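Local coordinates for protein lipase (Photobacterium sp. M37, PDB 2ORY) that hydrolyses the ester bonds of triacylglycerols as a cold-adapted lipase of the alpha/beta hydrolase fold, at residues Glu6-Ala11 with Lys45-Asp50; Thr229-Ser234 with Val314-Leu319. All blocks are in the same frame, centred on the assembly; numbering follows the deposited sequence.

Contact 1 and contact 2 are both buried and follow one another along the chain, with centres about 16 Å apart. Contact 1 lies farther out, about 17 Å from the centre of the chain against about 12 Å for contact 2; it has no hydrogen bond across it and rests on apolar side chains of leucine, alanine, proline and phenylalanine. Contact 2 adds polar chemistry, a tyrosine hydroxyl bonded to the probable catalytic aspartate, and a buried asparagine amide. Helix 5-15 joins them, since other residues of the same helix, Glu-6 and Leu-10, meet contact 2. Leu-10 CD2 lies 3.8 Å from Pro-317 CA, and Glu-6 CB lies 3.8 Å from Ile-231 CD1, so one short N-terminal helix packs against both segments of contact 2.

Contact 1 (Glu6-Ala11 with Lys45-Asp50); sequences EQLMLA and KPFQED
The helical segment 6-11 comes nearest to the irregular segment 45-50 at Leu-8 and Pro-46, whose CA atoms are 6.3 Å apart, and no hydrogen bond joins the two. Leu-8 and Ala-11, one helical turn apart, supply the apolar surface on the helix side. The CB of Ala-11 points at the loop and reaches both of its apolar side chains, lying 3.6 Å from Phe-47 CZ and 4.0 Å from Pro-46 CG. Leu-8 starts out less directly. Because chi1 of Leu-8 is -179°, placing CG anti to N, the side chain swings one methyl to the loop: Leu-8 CD1 is 3.7 Å from Pro-46 O and 4.1 Å from Phe-47 CE1. Phe-47 CE1 thus lies near both Leu-8 CD1 and Ala-11 CB, and both methyl groups approach the ring at a slant. The contact is therefore van der Waals packing of a helix on a proline-phenylalanine turn, closed by the hydrogen bond from Gln-48 N to Lys-45 O. Phe-12 and Trp-44 also meet the Phe-47 ring. The turn links helix 30-43 to strand 52-63, at one edge of the main sheet, while Met-9 on helix 5-15 packs against strands 166-173 and 199-206.

Contact 2 (Thr229-Ser234 with Val314-Leu319); sequences TRIANS and VGYPEL
This contact adjoins the probable Ser-His-Asp triad (Ser-174, His-312 and Asp-236) of the alpha/beta hydrolase fold: Tyr-316 of segment 314-319 reaches the extended segment 229-234. Its hydroxyl accepts a nearly straight hydrogen bond from Asn-233 N, 2.9 Å from Asn-233 N to Tyr-316 OH with an N-H...O angle of 169°. The same OH is bonded to Asp-236 OD2, so the phenol ties the backbone ahead of the putative triad acid to the acid itself and may help orient its carboxylate. Farther round the ring, Ala-232 CA sits at the edge near its plane, and Ile-231 O approaches Tyr-316 CE2 to 3.5 Å. Asn-233 CB lies 3.6 Å from Tyr-316 CZ. A chi1 of 167° turns the Asn-233 amide away from its own backbone N and against the helix, where Asn-233 CG packs 3.6 Å from Leu-319 CD1 and the two side chains cross at about a right angle. Asn-233 ND2 passes 4.0 Å from Gly-315 CA. Both ends of this buried amide are satisfied: OD1 accepts from Leu-235 N, and ND2 bonds to Gln-311 OE1. Segment 229-234 is hydrogen-bonded through its backbone to strand 199-206 (Thr-229 with Thr-203, Ile-231 with Pro-205), with Ile-231 packed on Ile-204 and Phe-206, while Tyr-316 and Pro-317 of helix 304-319 rest against helix 5-15 at Tyr-14.

Contact 1 (Glu6-Ala11 with Lys45-Asp50)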
ATOM      1  N   GLU A   6     -14.047  -3.968  -0.228  1.00 31.60           N
ATOM      2  CA  GLU A   6     -12.715  -4.369   0.206  1.00 34.47           C
ATOM      3  C   GLU A   6     -12.081  -5.373  -0.742  1.00 31.62           C
ATOM      4  O   GLU A   6     -10.896  -5.274  -1.057  1.00 32.53           O
ATOM      5  CB  GLU A   6     -12.776  -4.942   1.622  1.00 33.72           C
ATOM      6  CG  GLU A   6     -13.277  -3.937   2.617  1.00 42.49           C
ATOM      7  CD  GLU A   6     -14.733  -4.129   2.969  1.00 49.88           C
ATOM      8  OE1 GLU A   6     -15.607  -4.167   2.065  1.00 48.23           O
ATOM      9  OE2 GLU A   6     -14.991  -4.238   4.183  1.00 55.72           O
ATOM     10  N   GLN A   7     -12.872  -6.343  -1.187  1.00 28.14           N
ATOM     11  CA  GLN A   7     -12.394  -7.353  -2.124  1.00 30.28           C
ATOM     12  C   GLN A   7     -12.056  -6.701  -3.464  1.00 31.39           C
ATOM     13  O   GLN A   7     -11.101  -7.086  -4.144  1.00 32.39           O
ATOM     14  CB  GLN A   7     -13.463  -8.425  -2.341  1.00 28.47           C
ATOM     15  CG  GLN A   7     -13.824  -9.191  -1.088  1.00 34.94           C
ATOM     16  CD  GLN A   7     -14.918 -10.196  -1.351  1.00 40.38           C
ATOM     17  OE1 GLN A   7     -16.051  -9.829  -1.663  1.00 39.66           O
ATOM     18  NE2 GLN A   7     -14.584 -11.473  -1.241  1.00 36.53           N
ATOM     19  N   LEU A   8     -12.841  -5.705  -3.845  1.00 28.36           N
ATOM     20  CA  LEU A   8     -12.596  -5.032  -5.103  1.00 29.03           C
ATOM     21  C   LEU A   8     -11.284  -4.294  -5.054  1.00 27.13           C
ATOM     22  O   LEU A   8     -10.479  -4.413  -5.965  1.00 37.39           O
ATOM     23  CB  LEU A   8     -13.725  -4.061  -5.426  1.00 27.89           C
ATOM     24  CG  LEU A   8     -13.577  -3.312  -6.748  1.00 30.75           C
ATOM     25  CD1 LEU A   8     -13.568  -4.302  -7.906  1.00 31.35           C
ATOM     26  CD2 LEU A   8     -14.736  -2.340  -6.899  1.00 34.26           C
ATOM     27  N   MET A   9     -11.068  -3.527  -3.994  1.00 30.14           N
ATOM     28  CA  MET A   9      -9.826  -2.783  -3.829  1.00 27.98           C
ATOM     29  C   MET A   9      -8.601  -3.714  -3.702  1.00 25.21           C
ATOM     30  O   MET A   9      -7.484  -3.327  -4.039  1.00 26.46           O
ATOM     31  CB  MET A   9      -9.926  -1.867  -2.604  1.00 25.05           C
ATOM     32  CG  MET A   9     -11.016  -0.794  -2.687  1.00 28.43           C
ATOM     33  SD  MET A   9     -11.044   0.195  -4.201  1.00 25.99           S
ATOM     34  CE  MET A   9      -9.771   1.244  -3.937  1.00 41.99           C
ATOM     35  N   LEU A  10      -8.801  -4.928  -3.196  1.00 26.75           N
ATOM     36  CA  LEU A  10      -7.703  -5.891  -3.080  1.00 25.64           C
ATOM     37  C   LEU A  10      -7.280  -6.238  -4.500  1.00 26.97           C
ATOM     38  O   LEU A  10      -6.097  -6.382  -4.794  1.00 27.84           O
ATOM     39  CB  LEU A  10      -8.162  -7.173  -2.379  1.00 26.30           C
ATOM     40  CG  LEU A  10      -7.054  -8.227  -2.240  1.00 30.21           C
ATOM     41  CD1 LEU A  10      -6.010  -7.691  -1.248  1.00 25.42           C
ATOM     42  CD2 LEU A  10      -7.615  -9.559  -1.757  1.00 22.41           C
ATOM     43  N   ALA A  11      -8.276  -6.373  -5.376  1.00 26.47           N
ATOM     44  CA  ALA A  11      -8.043  -6.684  -6.779  1.00 23.18           C
ATOM     45  C   ALA A  11      -7.248  -5.580  -7.471  1.00 25.21           C
ATOM     46  O   ALA A  11      -6.365  -5.852  -8.280  1.00 25.09           O
ATOM     47  CB  ALA A  11      -9.389  -6.899  -7.497  1.00 25.37           C
ATOM     48  N   LYS A  45     -12.524 -11.744 -12.760  1.00 39.17           N
ATOM     49  CA  LYS A  45     -13.909 -11.806 -12.294  1.00 44.05           C
ATOM     50  C   LYS A  45     -14.398 -10.494 -11.657  1.00 44.07           C
ATOM     51  O   LYS A  45     -15.349  -9.871 -12.140  1.00 44.05           O
ATOM     52  CB  LYS A  45     -14.091 -12.951 -11.292  1.00 46.98           C
ATOM     53  CG  LYS A  45     -13.937 -14.355 -11.856  1.00 51.29           C
ATOM     54  CD  LYS A  45     -14.292 -15.381 -10.780  1.00 53.16           C
ATOM     55  CE  LYS A  45     -13.904 -16.803 -11.177  1.00 55.97           C
ATOM     56  NZ  LYS A  45     -14.205 -17.820 -10.111  1.00 53.17           N
ATOM     57  N   PRO A  46     -13.747 -10.050 -10.570  1.00 41.39           N
ATOM     58  CA  PRO A  46     -14.162  -8.810  -9.911  1.00 39.86           C
ATOM     59  C   PRO A  46     -14.312  -7.574 -10.805  1.00 36.96           C
ATOM     60  O   PRO A  46     -15.008  -6.621 -10.440  1.00 36.64           O
ATOM     61  CB  PRO A  46     -13.100  -8.632  -8.820  1.00 37.25           C
ATOM     62  CG  PRO A  46     -11.916  -9.318  -9.380  1.00 40.84           C
ATOM     63  CD  PRO A  46     -12.504 -10.565  -9.972  1.00 39.35           C
ATOM     64  N   PHE A  47     -13.685  -7.583 -11.976  1.00 35.98           N
ATOM     65  CA  PHE A  47     -13.783  -6.431 -12.870  1.00 36.24           C
ATOM     66  C   PHE A  47     -14.824  -6.613 -13.982  1.00 37.88           C
ATOM     67  O   PHE A  47     -14.997  -5.728 -14.810  1.00 35.87           O
ATOM     68  CB  PHE A  47     -12.420  -6.125 -13.519  1.00 37.27           C
ATOM     69  CG  PHE A  47     -11.297  -5.876 -12.534  1.00 36.96           C
ATOM     70  CD1 PHE A  47     -11.507  -5.124 -11.376  1.00 40.77           C
ATOM     71  CD2 PHE A  47     -10.018  -6.373 -12.778  1.00 37.35           C
ATOM     72  CE1 PHE A  47     -10.454  -4.871 -10.471  1.00 37.77           C
ATOM     73  CE2 PHE A  47      -8.964  -6.126 -11.886  1.00 38.90           C
ATOM     74  CZ  PHE A  47      -9.185  -5.371 -10.727  1.00 33.28           C
ATOM     75  N   GLN A  48     -15.522  -7.743 -13.993  1.00 37.00           N
ATOM     76  CA  GLN A  48     -16.505  -8.009 -15.043  1.00 45.33           C
ATOM     77  C   GLN A  48     -17.907  -7.466 -14.766  1.00 47.69           C
ATOM     78  O   GLN A  48     -18.770  -7.477 -15.644  1.00 46.08           O
ATOM     79  CB  GLN A  48     -16.592  -9.518 -15.304  1.00 44.77           C
ATOM     80  CG  GLN A  48     -15.291 -10.145 -15.788  1.00 55.16           C
ATOM     81  CD  GLN A  48     -15.345 -11.668 -15.818  1.00 60.06           C
ATOM     82  OE1 GLN A  48     -15.743 -12.309 -14.841  1.00 61.24           O
ATOM     83  NE2 GLN A  48     -14.929 -12.253 -16.938  1.00 62.76           N
ATOM     84  N   GLU A  49     -18.138  -6.985 -13.555  1.00 51.09           N
ATOM     85  CA  GLU A  49     -19.454  -6.477 -13.199  1.00 52.87           C
ATOM     86  C   GLU A  49     -19.642  -4.999 -13.531  1.00 53.15           C
ATOM     87  O   GLU A  49     -20.718  -4.436 -13.316  1.00 55.49           O
ATOM     88  CB  GLU A  49     -19.703  -6.720 -11.708  1.00 57.81           C
ATOM     89  CG  GLU A  49     -19.379  -8.148 -11.271  1.00 59.44           C
ATOM     90  CD  GLU A  49     -19.740  -8.418  -9.826  1.00 62.97           C
ATOM     91  OE1 GLU A  49     -19.267  -7.672  -8.938  1.00 64.12           O
ATOM     92  OE2 GLU A  49     -20.493  -9.385  -9.578  1.00 63.36           O
ATOM     93  N   ASP A  50     -18.592  -4.369 -14.048  1.00 48.95           N
ATOM     94  CA  ASP A  50     -18.647  -2.950 -14.410  1.00 47.41           C
ATOM     95  C   ASP A  50     -17.676  -2.720 -15.558  1.00 44.65           C
ATOM     96  O   ASP A  50     -17.017  -3.648 -16.016  1.00 46.92           O
ATOM     97  CB  ASP A  50     -18.232  -2.067 -13.222  1.00 42.45           C
ATOM     98  CG  ASP A  50     -19.110  -2.268 -12.000  1.00 44.59           C
ATOM     99  OD1 ASP A  50     -20.230  -1.716 -11.970  1.00 43.56           O
ATOM    100  OD2 ASP A  50     -18.677  -2.980 -11.068  1.00 40.61           O
TER

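Contact 2 (Thr229-Ser234 with Val314-Leu319)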
ATOM      1  N   THR A 229     -10.573   1.738   5.980  1.00 27.92           N
ATOM      2  CA  THR A 229     -10.675   0.359   6.434  1.00 27.47           C
ATOM      3  C   THR A 229      -9.279  -0.240   6.292  1.00 24.75           C
ATOM      4  O   THR A 229      -8.847  -0.561   5.195  1.00 28.32           O
ATOM      5  CB  THR A 229     -11.672  -0.453   5.576  1.00 30.82           C
ATOM      6  OG1 THR A 229     -12.976   0.123   5.708  1.00 31.65           O
ATOM      7  CG2 THR A 229     -11.712  -1.928   6.030  1.00 20.56           C
ATOM      8  N   ARG A 230      -8.574  -0.372   7.408  1.00 29.08           N
ATOM      9  CA  ARG A 230      -7.207  -0.911   7.419  1.00 30.62           C
ATOM     10  C   ARG A 230      -7.253  -2.431   7.516  1.00 26.53           C
ATOM     11  O   ARG A 230      -7.682  -2.982   8.527  1.00 28.10           O
ATOM     12  CB  ARG A 230      -6.442  -0.345   8.619  1.00 33.49           C
ATOM     13  CG  ARG A 230      -5.039   0.149   8.317  1.00 38.10           C
ATOM     14  CD  ARG A 230      -4.005  -0.599   9.104  1.00 29.37           C
ATOM     15  NE  ARG A 230      -4.272  -0.628  10.536  1.00 27.92           N
ATOM     16  CZ  ARG A 230      -3.687  -1.482  11.372  1.00 30.16           C
ATOM     17  NH1 ARG A 230      -2.805  -2.362  10.906  1.00 26.95           N
ATOM     18  NH2 ARG A 230      -3.993  -1.472  12.663  1.00 26.51           N
ATOM     19  N   ILE A 231      -6.798  -3.107   6.474  1.00 25.77           N
ATOM     20  CA  ILE A 231      -6.834  -4.562   6.461  1.00 23.54           C
ATOM     21  C   ILE A 231      -5.449  -5.174   6.620  1.00 23.80           C
ATOM     22  O   ILE A 231      -4.571  -4.982   5.779  1.00 16.83           O
ATOM     23  CB  ILE A 231      -7.538  -5.059   5.162  1.00 24.52           C
ATOM     24  CG1 ILE A 231      -8.977  -4.498   5.130  1.00 29.77           C
ATOM     25  CG2 ILE A 231      -7.556  -6.586   5.107  1.00 28.20           C
ATOM     26  CD1 ILE A 231      -9.814  -4.891   3.927  1.00 28.40           C
ATOM     27  N   ALA A 232      -5.258  -5.882   7.737  1.00 24.15           N
ATOM     28  CA  ALA A 232      -3.997  -6.553   8.047  1.00 22.34           C
ATOM     29  C   ALA A 232      -4.219  -7.995   8.475  1.00 27.02           C
ATOM     30  O   ALA A 232      -5.154  -8.294   9.223  1.00 25.01           O
ATOM     31  CB  ALA A 232      -3.267  -5.833   9.142  1.00 17.78           C
ATOM     32  N   ASN A 233      -3.346  -8.873   7.991  1.00 29.66           N
ATOM     33  CA  ASN A 233      -3.356 -10.300   8.320  1.00 27.78           C
ATOM     34  C   ASN A 233      -2.591 -10.394   9.653  1.00 28.11           C
ATOM     35  O   ASN A 233      -1.512  -9.821   9.790  1.00 24.82           O
ATOM     36  CB  ASN A 233      -2.644 -11.063   7.183  1.00 27.58           C
ATOM     37  CG  ASN A 233      -2.302 -12.525   7.533  1.00 29.32           C
ATOM     38  OD1 ASN A 233      -2.603 -13.023   8.619  1.00 31.64           O
ATOM     39  ND2 ASN A 233      -1.652 -13.204   6.595  1.00 24.17           N
ATOM     40  N   SER A 234      -3.150 -11.083  10.644  1.00 24.71           N
ATOM     41  CA  SER A 234      -2.474 -11.185  11.940  1.00 22.97           C
ATOM     42  C   SER A 234      -1.087 -11.832  11.881  1.00 24.36           C
ATOM     43  O   SER A 234      -0.237 -11.573  12.741  1.00 26.89           O
ATOM     44  CB  SER A 234      -3.339 -11.964  12.944  1.00 25.74           C
ATOM     45  OG  SER A 234      -3.542 -13.313  12.528  1.00 27.70           O
ATOM     46  N   VAL A 314       0.396 -13.938  -0.308  1.00 28.06           N
ATOM     47  CA  VAL A 314      -0.669 -14.897  -0.549  1.00 31.28           C
ATOM     48  C   VAL A 314      -1.787 -14.783   0.485  1.00 26.76           C
ATOM     49  O   VAL A 314      -2.959 -14.986   0.176  1.00 27.21           O
ATOM     50  CB  VAL A 314      -0.121 -16.346  -0.550  1.00 32.93           C
ATOM     51  CG1 VAL A 314      -1.207 -17.310  -0.986  1.00 32.38           C
ATOM     52  CG2 VAL A 314       1.044 -16.453  -1.489  1.00 32.10           C
ATOM     53  N   GLY A 315      -1.407 -14.427   1.705  1.00 28.55           N
ATOM     54  CA  GLY A 315      -2.348 -14.315   2.804  1.00 28.55           C
ATOM     55  C   GLY A 315      -3.642 -13.565   2.567  1.00 35.14           C
ATOM     56  O   GLY A 315      -4.734 -14.077   2.859  1.00 33.82           O
ATOM     57  N   TYR A 316      -3.534 -12.351   2.038  1.00 30.37           N
ATOM     58  CA  TYR A 316      -4.710 -11.528   1.804  1.00 30.42           C
ATOM     59  C   TYR A 316      -5.748 -12.123   0.860  1.00 31.59           C
ATOM     60  O   TYR A 316      -6.912 -12.265   1.241  1.00 31.07           O
ATOM     61  CB  TYR A 316      -4.276 -10.118   1.370  1.00 24.72           C
ATOM     62  CG  TYR A 316      -3.501  -9.432   2.486  1.00 24.34           C
ATOM     63  CD1 TYR A 316      -2.167  -9.755   2.736  1.00 23.75           C
ATOM     64  CD2 TYR A 316      -4.142  -8.586   3.388  1.00 20.57           C
ATOM     65  CE1 TYR A 316      -1.488  -9.259   3.873  1.00 20.06           C
ATOM     66  CE2 TYR A 316      -3.475  -8.085   4.528  1.00 25.84           C
ATOM     67  CZ  TYR A 316      -2.148  -8.431   4.764  1.00 20.49           C
ATOM     68  OH  TYR A 316      -1.503  -7.967   5.893  1.00 18.89           O
ATOM     69  N   PRO A 317      -5.362 -12.483  -0.374  1.00 31.20           N
ATOM     70  CA  PRO A 317      -6.364 -13.062  -1.277  1.00 30.60           C
ATOM     71  C   PRO A 317      -6.911 -14.377  -0.734  1.00 36.41           C
ATOM     72  O   PRO A 317      -8.029 -14.779  -1.053  1.00 39.34           O
ATOM     73  CB  PRO A 317      -5.599 -13.250  -2.583  1.00 29.99           C
ATOM     74  CG  PRO A 317      -4.174 -13.369  -2.146  1.00 31.24           C
ATOM     75  CD  PRO A 317      -4.055 -12.362  -1.039  1.00 30.66           C
ATOM     76  N   GLU A 318      -6.130 -15.039   0.109  1.00 37.53           N
ATOM     77  CA  GLU A 318      -6.569 -16.305   0.672  1.00 39.94           C
ATOM     78  C   GLU A 318      -7.582 -16.126   1.795  1.00 38.69           C
ATOM     79  O   GLU A 318      -8.638 -16.755   1.794  1.00 44.47           O
ATOM     80  CB  GLU A 318      -5.359 -17.098   1.158  1.00 39.25           C
ATOM     81  CG  GLU A 318      -5.712 -18.355   1.908  1.00 45.65           C
ATOM     82  CD  GLU A 318      -4.629 -19.410   1.817  1.00 49.85           C
ATOM     83  OE1 GLU A 318      -4.645 -20.181   0.831  1.00 52.85           O
ATOM     84  OE2 GLU A 318      -3.758 -19.463   2.716  1.00 45.52           O
ATOM     85  N   LEU A 319      -7.273 -15.257   2.744  1.00 35.53           N
ATOM     86  CA  LEU A 319      -8.163 -15.010   3.870  1.00 34.38           C
ATOM     87  C   LEU A 319      -9.419 -14.227   3.474  1.00 35.52           C
ATOM     88  O   LEU A 319     -10.362 -14.100   4.255  1.00 34.17           O
ATOM     89  CB  LEU A 319      -7.407 -14.242   4.962  1.00 25.98           C
ATOM     90  CG  LEU A 319      -6.189 -14.952   5.577  1.00 34.63           C
ATOM     91  CD1 LEU A 319      -5.477 -14.004   6.522  1.00 17.93           C
ATOM     92  CD2 LEU A 319      -6.641 -16.220   6.322  1.00 31.68           C
TER